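Local coordinates for outer membrane protein YopM (Yersinia pestis, PDB 1JL5), which is a leucine-rich-repeat virulence effector that probably alters host cell physiology and promotes bacterial survival in host tissues, at residues E56-A61 with L81-L86. Residues are numbered along the deposited sequence; the frame is centred on the assembly and turned at random.
Sequences EQREMA and LGLSSL
A61 and L83 meet in the tightly packed part of this contact, which illustrates how a helical cap closes the open end of a leucine-rich-repeat solenoid. CB of A61 rests against two neighbouring leucine methyls, 3.6 Å from CD1 of L83 and 3.7 Å from CD1 of L81, while CD2 of L83 lies against CG of R58. Beside this apolar layer the N-cap residue Q57 donates its N to O of L81 over 2.6 Å, almost straight at 177°.

The polar side, where E56, S84 and S85 are partly exposed, is the one that reaches water. There OE1 of E56 takes N of S84 at 2.7 Å from above the carboxylate plane. The extended R58 chain carries its guanidinium out to E56 and the serines; R58 grips the same oxygen side-on with NE and NH2, and this salt bridge probably favours a charged carboxylate. The R58 guanidinium also meets water 1 in its plane; NH2 donates to that water, which lies 3.0 Å from OG of S85.

W46 of helix 36-48 binds S85 OG through NE1, accepts from R58 NH1 at its backbone O and makes a cation-pi contact with R58. The start of helix 58-71, W46 and the loop joining strands 75-77 and 95-97 thus pack against one another.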
# COMPACT_ATOMS: atom_id res chain seq x y z
N GLU A 56 -12.92 -21.55 -24.50
CA GLU A 56 -14.35 -21.29 -24.58
C GLU A 56 -15.06 -22.53 -24.08
O GLU A 56 -14.76 -23.64 -24.50
CB GLU A 56 -14.75 -20.98 -26.02
CG GLU A 56 -14.06 -19.76 -26.56
CD GLU A 56 -14.82 -19.14 -27.70
OE1 GLU A 56 -16.07 -19.21 -27.68
OE2 GLU A 56 -14.18 -18.56 -28.59
N GLN A 57 -15.99 -22.33 -23.16
CA GLN A 57 -16.73 -23.44 -22.60
C GLN A 57 -18.06 -23.56 -23.31
O GLN A 57 -19.13 -23.42 -22.72
CB GLN A 57 -16.90 -23.20 -21.11
CG GLN A 57 -15.55 -23.11 -20.43
CD GLN A 57 -15.64 -22.69 -18.99
OE1 GLN A 57 -16.09 -21.59 -18.68
NE2 GLN A 57 -15.22 -23.57 -18.09
N ARG A 58 -17.98 -23.81 -24.61
CA ARG A 58 -19.17 -23.94 -25.41
C ARG A 58 -19.96 -25.17 -25.02
O ARG A 58 -21.19 -25.18 -25.12
CB ARG A 58 -18.80 -23.98 -26.88
CG ARG A 58 -18.03 -22.74 -27.27
CD ARG A 58 -18.13 -22.45 -28.73
NE ARG A 58 -17.53 -21.16 -29.03
CZ ARG A 58 -17.55 -20.59 -30.23
NH1 ARG A 58 -18.14 -21.22 -31.24
NH2 ARG A 58 -16.99 -19.41 -30.41
N GLU A 59 -19.28 -26.21 -24.56
CA GLU A 59 -19.99 -27.41 -24.16
C GLU A 59 -20.95 -27.06 -23.04
O GLU A 59 -22.12 -27.43 -23.08
CB GLU A 59 -19.03 -28.49 -23.67
CG GLU A 59 -19.75 -29.72 -23.17
CD GLU A 59 -18.80 -30.86 -22.87
OE1 GLU A 59 -17.96 -31.15 -23.75
OE2 GLU A 59 -18.90 -31.46 -21.78
N MET A 60 -20.45 -26.32 -22.05
CA MET A 60 -21.29 -25.91 -20.94
C MET A 60 -22.37 -24.99 -21.48
O MET A 60 -23.53 -25.08 -21.10
CB MET A 60 -20.46 -25.17 -19.89
CG MET A 60 -21.29 -24.63 -18.73
SD MET A 60 -22.00 -25.93 -17.70
CE MET A 60 -23.63 -26.11 -18.39
N ALA A 61 -21.97 -24.09 -22.37
CA ALA A 61 -22.91 -23.16 -22.97
C ALA A 61 -24.01 -23.95 -23.67
O ALA A 61 -25.19 -23.71 -23.44
CB ALA A 61 -22.20 -22.25 -23.95
N LEU A 81 -18.04 -18.07 -19.71
CA LEU A 81 -17.82 -19.30 -20.44
C LEU A 81 -16.80 -19.05 -21.54
O LEU A 81 -16.56 -19.91 -22.38
CB LEU A 81 -19.13 -19.82 -21.03
CG LEU A 81 -20.15 -20.24 -19.97
CD1 LEU A 81 -21.38 -20.84 -20.64
CD2 LEU A 81 -19.51 -21.25 -19.03
N GLY A 82 -16.21 -17.86 -21.51
CA GLY A 82 -15.21 -17.50 -22.50
C GLY A 82 -15.72 -17.56 -23.92
O GLY A 82 -14.95 -17.69 -24.86
N LEU A 83 -17.04 -17.46 -24.08
CA LEU A 83 -17.64 -17.52 -25.40
C LEU A 83 -17.29 -16.32 -26.26
O LEU A 83 -17.56 -15.18 -25.88
CB LEU A 83 -19.15 -17.62 -25.27
CG LEU A 83 -19.58 -18.70 -24.27
CD1 LEU A 83 -21.09 -18.79 -24.25
CD2 LEU A 83 -18.95 -20.03 -24.65
N SER A 84 -16.68 -16.57 -27.42
CA SER A 84 -16.32 -15.49 -28.32
C SER A 84 -17.53 -15.18 -29.18
O SER A 84 -17.53 -14.24 -29.97
CB SER A 84 -15.13 -15.89 -29.20
OG SER A 84 -15.41 -17.08 -29.91
N SER A 85 -18.57 -15.98 -29.02
CA SER A 85 -19.80 -15.77 -29.76
C SER A 85 -20.87 -16.63 -29.13
O SER A 85 -20.57 -17.56 -28.37
CB SER A 85 -19.66 -16.16 -31.23
OG SER A 85 -19.67 -17.57 -31.37
N LEU A 86 -22.11 -16.31 -29.44
CA LEU A 86 -23.22 -17.09 -28.94
C LEU A 86 -23.92 -17.60 -30.17
O LEU A 86 -23.99 -16.91 -31.19
CB LEU A 86 -24.20 -16.23 -28.14
CG LEU A 86 -23.67 -15.62 -26.84
CD1 LEU A 86 -24.82 -14.93 -26.11
CD2 LEU A 86 -23.07 -16.71 -25.97
O HOH W 1 -16.87 -17.48 -32.39